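PDB 5KJP: enoyl-CoA hydratase, which probably catalyses the reversible addition of water to the double bond of 2-enoyl-CoA thioesters, giving 3-hydroxyacyl-CoA, as crotonases do in fatty acid breakdown. Local coordinates for residues L60-L65 with E202-N207; L78-F81 with N86-V89. All blocks are in the same frame, centred on the assembly; numbering follows the deposited sequence.

In the fold
Both contacts belong to a single crotonase-type chain, yet they draw on different elements and lie on opposite sides of its centre, with their own centres 30 Å apart. Contact 1 joins the start of strand 62-67, in the main sheet, to the C-terminal part of helix 193-205. It is partly buried and combines methyl packing with a bridging water, and its helical segment also reaches a second subunit. Contact 2 is farther out, where the short helix 78-82 meets the chain that follows it; its small interface is buried at A80 and V87, and no other chain of the assembly touches it. In sequence, contact 2 is nested within the long excursion that contact 1 closes.

Contact 1. Residues L60-L65 with E202-N207; sequences LSVAIL and EKITAN
T205 lays its CG2 methyl against V62 and S61, so that the C-terminal part of helix 193-205 is seated on the start of strand 62-67. This is helix-on-sheet packing in the crotonase fold, and it joins a strand inside the main sheet to a helix far along the chain; the two segments are 137 residues apart at their closest ends. T205 CG2 stands 3.6 Å from V62 CG2 and 3.7 Å from S61 CB, touching both residues with one methyl.

The threonine rotamer (chi1 62°) explains the division of labour: CG2 lies anti to the carbonyl carbon and faces the strand, while OG1 sits between the backbone N and carbonyl carbon and makes a weak hydrogen bond to A201 O, one turn back. V62 CG2 meets a second methyl, I204 CG2, at 3.6 Å. The valine crosses both I204 and T205 at about a right angle, and its CG2 is the branch that serves both. Further along the strand, I64 continues this apolar face against L194, A197 and I198, whereas A63 and L65 pack against helix 41-56.

The polar margin is built differently. S61 OG is hydrogen-bonded to R24 NE. K203 forms a salt bridge to D171 of the second subunit, and I204 packs on T169 of that subunit, placing this part of the helix at the trimer interface. One water joins the two segments: its oxygen is hydrogen-bonded to S61 OG at 3.2 Å, to T205 O at 2.6 Å and to N207 O at 3.1 Å.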
ATOM      1  N   LEU A  60      25.001  18.981   7.744  1.00 19.94           N
ATOM      2  CA  LEU A  60      24.383  17.682   7.986  1.00 16.20           C
ATOM      3  C   LEU A  60      23.420  17.341   6.856  1.00 18.35           C
ATOM      4  O   LEU A  60      22.715  18.215   6.346  1.00 18.99           O
ATOM      5  CB  LEU A  60      23.645  17.663   9.325  1.00 18.38           C
ATOM      6  CG  LEU A  60      24.499  17.747  10.595  1.00 24.05           C
ATOM      7  CD1 LEU A  60      23.611  17.818  11.843  1.00 19.84           C
ATOM      8  CD2 LEU A  60      25.456  16.562  10.677  1.00 21.93           C
ATOM      9  N   SER A  61      23.391  16.070   6.475  1.00 16.65           N
ATOM     10  CA  SER A  61      22.537  15.625   5.377  1.00 15.50           C
ATOM     11  C   SER A  61      21.497  14.598   5.823  1.00 14.86           C
ATOM     12  O   SER A  61      20.358  14.621   5.363  1.00 18.72           O
ATOM     13  CB  SER A  61      23.387  15.040   4.248  1.00 19.67           C
ATOM     14  OG  SER A  61      24.201  16.044   3.651  1.00 24.26           O
ATOM     15  N   VAL A  62      21.900  13.699   6.716  1.00 15.29           N
ATOM     16  CA  VAL A  62      21.066  12.573   7.132  1.00 13.52           C
ATOM     17  C   VAL A  62      21.256  12.329   8.626  1.00 15.28           C
ATOM     18  O   VAL A  62      22.342  12.559   9.162  1.00 16.76           O
ATOM     19  CB  VAL A  62      21.422  11.275   6.340  1.00 16.40           C
ATOM     20  CG1 VAL A  62      20.653  10.062   6.873  1.00 15.74           C
ATOM     21  CG2 VAL A  62      21.151  11.451   4.846  1.00 18.66           C
ATOM     22  N   ALA A  63      20.205  11.874   9.304  1.00 12.47           N
ATOM     23  CA  ALA A  63      20.339  11.444  10.691  1.00 15.88           C
ATOM     24  C   ALA A  63      20.001   9.963  10.857  1.00 15.28           C
ATOM     25  O   ALA A  63      19.223   9.396  10.084  1.00 14.99           O
ATOM     26  CB  ALA A  63      19.461  12.276  11.595  1.00 14.69           C
ATOM     27  N   ILE A  64      20.605   9.350  11.868  1.00 11.65           N
ATOM     28  CA  ILE A  64      20.258   7.999  12.279  1.00 11.32           C
ATOM     29  C   ILE A  64      19.828   8.021  13.734  1.00 14.24           C
ATOM     30  O   ILE A  64      20.521   8.589  14.588  1.00 15.14           O
ATOM     31  CB  ILE A  64      21.436   7.020  12.114  1.00 11.66           C
ATOM     32  CG1 ILE A  64      21.914   6.984  10.657  1.00 11.55           C
ATOM     33  CG2 ILE A  64      21.049   5.626  12.612  1.00 14.91           C
ATOM     34  CD1 ILE A  64      23.220   6.221  10.476  1.00 13.19           C
ATOM     35  N   LEU A  65      18.674   7.427  14.011  1.00 13.25           N
ATOM     36  CA  LEU A  65      18.188   7.306  15.380  1.00 14.56           C
ATOM     37  C   LEU A  65      18.326   5.867  15.859  1.00 14.55           C
ATOM     38  O   LEU A  65      17.883   4.934  15.188  1.00 15.06           O
ATOM     39  CB  LEU A  65      16.732   7.756  15.485  1.00 11.64           C
ATOM     40  CG  LEU A  65      16.046   7.466  16.829  1.00 13.76           C
ATOM     41  CD1 LEU A  65      16.707   8.263  17.966  1.00 15.04           C
ATOM     42  CD2 LEU A  65      14.558   7.767  16.744  1.00 13.93           C
ATOM     43  N   GLU A 202      25.277   6.871   4.233  1.00 15.91           N
ATOM     44  CA  GLU A 202      26.370   7.326   3.376  1.00 18.02           C
ATOM     45  C   GLU A 202      25.971   7.286   1.899  1.00 18.60           C
ATOM     46  O   GLU A 202      26.391   8.141   1.120  1.00 19.81           O
ATOM     47  CB  GLU A 202      27.637   6.497   3.617  1.00 15.36           C
ATOM     48  CG  GLU A 202      28.374   6.897   4.896  1.00 22.73           C
ATOM     49  CD  GLU A 202      29.547   5.994   5.231  1.00 36.61           C
ATOM     50  OE1 GLU A 202      29.710   4.946   4.572  1.00 37.20           O
ATOM     51  OE2 GLU A 202      30.313   6.343   6.156  1.00 42.72           O
ATOM     52  N   LYS A 203      25.154   6.309   1.515  1.00 18.73           N
ATOM     53  CA  LYS A 203      24.662   6.261   0.143  1.00 20.56           C
ATOM     54  C   LYS A 203      23.803   7.493  -0.154  1.00 22.52           C
ATOM     55  O   LYS A 203      23.895   8.088  -1.229  1.00 23.41           O
ATOM     56  CB  LYS A 203      23.876   4.971  -0.111  1.00 19.30           C
ATOM     57  CG  LYS A 203      24.762   3.726  -0.148  1.00 31.01           C
ATOM     58  CD  LYS A 203      23.961   2.435  -0.015  1.00 41.20           C
ATOM     59  CE  LYS A 203      23.209   2.104  -1.296  1.00 37.42           C
ATOM     60  NZ  LYS A 203      24.091   2.046  -2.497  1.00 31.90           N
ATOM     61  N   ILE A 204      22.992   7.895   0.818  1.00 15.93           N
ATOM     62  CA  ILE A 204      22.124   9.051   0.643  1.00 14.73           C
ATOM     63  C   ILE A 204      22.888  10.383   0.719  1.00 19.63           C
ATOM     64  O   ILE A 204      22.613  11.308  -0.055  1.00 18.01           O
ATOM     65  CB  ILE A 204      20.990   9.026   1.681  1.00 13.11           C
ATOM     66  CG1 ILE A 204      20.119   7.784   1.456  1.00 12.80           C
ATOM     67  CG2 ILE A 204      20.147  10.276   1.571  1.00 13.81           C
ATOM     68  CD1 ILE A 204      19.141   7.502   2.598  1.00 14.71           C
ATOM     69  N   THR A 205      23.863  10.486   1.621  1.00 15.08           N
ATOM     70  CA  THR A 205      24.638  11.724   1.728  1.00 14.41           C
ATOM     71  C   THR A 205      25.515  11.954   0.496  1.00 16.84           C
ATOM     72  O   THR A 205      25.955  13.074   0.242  1.00 19.13           O
ATOM     73  CB  THR A 205      25.534  11.752   2.993  1.00 19.93           C
ATOM     74  OG1 THR A 205      26.497  10.693   2.931  1.00 27.21           O
ATOM     75  CG2 THR A 205      24.697  11.594   4.249  1.00 16.52           C
ATOM     76  N   ALA A 206      25.766  10.896  -0.273  1.00 16.65           N
ATOM     77  CA  ALA A 206      26.578  11.020  -1.477  1.00 20.65           C
ATOM     78  C   ALA A 206      25.778  11.637  -2.618  1.00 19.16           C
ATOM     79  O   ALA A 206      26.344  12.049  -3.630  1.00 17.98           O
ATOM     80  CB  ALA A 206      27.132   9.661  -1.898  1.00 20.35           C
ATOM     81  N   ASN A 207      24.459  11.691  -2.456  1.00 15.62           N
ATOM     82  CA  ASN A 207      23.596  12.217  -3.504  1.00 20.19           C
ATOM     83  C   ASN A 207      23.305  13.698  -3.271  1.00 17.77           C
ATOM     84  O   ASN A 207      23.616  14.229  -2.209  1.00 19.68           O
ATOM     85  CB  ASN A 207      22.314  11.386  -3.581  1.00 12.20           C
ATOM     86  CG  ASN A 207      22.588   9.969  -4.067  1.00 13.49           C
ATOM     87  OD1 ASN A 207      23.579   9.729  -4.755  1.00 18.29           O
ATOM     88  ND2 ASN A 207      21.726   9.024  -3.698  1.00 15.61           N
TER
HETATM   89  O   HOH W   1      24.582  15.277   0.586  1.00 26.12           O

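Contact 2. Residues L78-F81 with N86-V89; sequences LKAF and NVVV
V87 turns its side chain toward the short helix 78-82 and meets A80 and the backbone at F81, bringing the following loop back against the helix. From CB, which itself stays back from the helix, the valine divides into two methyls with separate tasks. With chi1 at -173°, CG1 is anti to the backbone N and points away from the helix, while CG2 swings beside that nitrogen and reaches toward the helix backbone. The tip of CG2 lies 4.5 Å from A80 CB and 4.4 Å from F81 N, so it faces the join between two consecutive helical residues. Both separations are long for van der Waals packing, and no hydrogen bond links the two segments.

F81 borders this apolar patch more loosely. Its CG is anti to the backbone N (chi1 -174°), which turns the ring off to one side, so that only its CD1 corner comes as near to V87 CG2 as F81 CB does, both at 4.8 Å. Beyond it, F81 CE1 lies 5.1 Å from V88 CG2, a proximity rather than a firm contact. F81 is exposed, whereas A80 and V87 are buried.

Neighbouring loops complete the setting. M76 touches the V87 side chain and N40 that of A80, while V87 O accepts a hydrogen bond from S44 OG. In crotonases, the loop leading into the equivalent helix contributes one peptide N-H to the oxyanion hole. Helix 78-82, whose A80 N is bonded to D77 OD1 at its start, probably occupies that place here; V87 packs on this helix of the crotonase fold without itself being assigned to the site.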
ATOM      1  N   LEU A  78       6.081   5.152  31.075  1.00 19.05           N
ATOM      2  CA  LEU A  78       4.807   5.223  31.776  1.00 21.07           C
ATOM      3  C   LEU A  78       4.916   5.848  33.166  1.00 22.46           C
ATOM      4  O   LEU A  78       3.986   6.508  33.622  1.00 22.18           O
ATOM      5  CB  LEU A  78       4.198   3.830  31.877  1.00 24.27           C
ATOM      6  CG  LEU A  78       3.987   3.216  30.491  1.00 29.42           C
ATOM      7  CD1 LEU A  78       3.443   1.826  30.611  1.00 41.59           C
ATOM      8  CD2 LEU A  78       3.058   4.090  29.655  1.00 37.12           C
ATOM      9  N   LYS A  79       6.039   5.636  33.843  1.00 21.36           N
ATOM     10  CA  LYS A  79       6.218   6.230  35.170  1.00 22.65           C
ATOM     11  C   LYS A  79       6.356   7.741  35.057  1.00 23.16           C
ATOM     12  O   LYS A  79       5.694   8.490  35.778  1.00 24.34           O
ATOM     13  CB  LYS A  79       7.440   5.646  35.883  1.00 28.53           C
ATOM     14  CG  LYS A  79       7.403   4.145  36.074  1.00 33.04           C
ATOM     15  CD  LYS A  79       8.638   3.683  36.830  1.00 46.91           C
ATOM     16  CE  LYS A  79       8.959   2.233  36.531  1.00 51.25           C
ATOM     17  NZ  LYS A  79       9.211   2.021  35.078  1.00 56.72           N
ATOM     18  N   ALA A  80       7.224   8.176  34.147  1.00 25.37           N
ATOM     19  CA  ALA A  80       7.436   9.593  33.885  1.00 36.89           C
ATOM     20  C   ALA A  80       6.114  10.247  33.509  1.00 31.79           C
ATOM     21  O   ALA A  80       5.766  11.319  34.015  1.00 32.46           O
ATOM     22  CB  ALA A  80       8.470   9.786  32.773  1.00 27.84           C
ATOM     23  N   PHE A  81       5.373   9.575  32.633  1.00 31.61           N
ATOM     24  CA  PHE A  81       4.053  10.032  32.220  1.00 30.59           C
ATOM     25  C   PHE A  81       3.074  10.131  33.391  1.00 41.66           C
ATOM     26  O   PHE A  81       2.435  11.167  33.579  1.00 37.20           O
ATOM     27  CB  PHE A  81       3.475   9.102  31.160  1.00 36.79           C
ATOM     28  CG  PHE A  81       2.184   9.593  30.577  1.00 56.80           C
ATOM     29  CD1 PHE A  81       2.148  10.762  29.832  1.00 62.91           C
ATOM     30  CD2 PHE A  81       1.002   8.902  30.793  1.00 51.56           C
ATOM     31  CE1 PHE A  81       0.959  11.225  29.300  1.00 64.64           C
ATOM     32  CE2 PHE A  81      -0.191   9.361  30.265  1.00 56.85           C
ATOM     33  CZ  PHE A  81      -0.213  10.523  29.517  1.00 58.93           C
ATOM     34  N   ASN A  86       6.493  16.305  31.082  1.00 39.95           N
ATOM     35  CA  ASN A  86       6.004  16.768  29.790  1.00 38.64           C
ATOM     36  C   ASN A  86       6.636  15.950  28.678  1.00 36.99           C
ATOM     37  O   ASN A  86       7.597  16.383  28.039  1.00 33.18           O
ATOM     38  CB  ASN A  86       6.295  18.257  29.587  1.00 45.66           C
ATOM     39  CG  ASN A  86       5.576  18.830  28.375  1.00 51.40           C
ATOM     40  OD1 ASN A  86       4.567  18.287  27.923  1.00 58.87           O
ATOM     41  ND2 ASN A  86       6.093  19.930  27.843  1.00 55.89           N
ATOM     42  N   VAL A  87       6.091  14.759  28.456  1.00 28.54           N
ATOM     43  CA  VAL A  87       6.662  13.816  27.506  1.00 29.05           C
ATOM     44  C   VAL A  87       6.139  14.050  26.097  1.00 30.68           C
ATOM     45  O   VAL A  87       6.917  14.153  25.147  1.00 35.02           O
ATOM     46  CB  VAL A  87       6.367  12.361  27.913  1.00 24.69           C
ATOM     47  CG1 VAL A  87       7.129  11.405  27.005  1.00 24.85           C
ATOM     48  CG2 VAL A  87       6.745  12.133  29.363  1.00 20.76           C
ATOM     49  N   VAL A  88       4.821  14.123  25.955  1.00 27.86           N
ATOM     50  CA  VAL A  88       4.224  14.390  24.651  1.00 31.12           C
ATOM     51  C   VAL A  88       4.100  15.894  24.470  1.00 36.66           C
ATOM     52  O   VAL A  88       3.182  16.521  24.998  1.00 35.18           O
ATOM     53  CB  VAL A  88       2.848  13.723  24.489  1.00 34.47           C
ATOM     54  CG1 VAL A  88       2.299  13.981  23.090  1.00 30.68           C
ATOM     55  CG2 VAL A  88       2.951  12.223  24.751  1.00 39.88           C
ATOM     56  N   VAL A  89       5.037  16.468  23.729  1.00 33.34           N
ATOM     57  CA  VAL A  89       5.148  17.918  23.626  1.00 36.53           C
ATOM     58  C   VAL A  89       4.285  18.489  22.503  1.00 39.63           C
ATOM     59  O   VAL A  89       4.339  18.023  21.365  1.00 32.51           O
ATOM     60  CB  VAL A  89       6.613  18.333  23.404  1.00 36.90           C
ATOM     61  CG1 VAL A  89       6.719  19.834  23.166  1.00 36.29           C
ATOM     62  CG2 VAL A  89       7.463  17.898  24.592  1.00 36.72           C
TER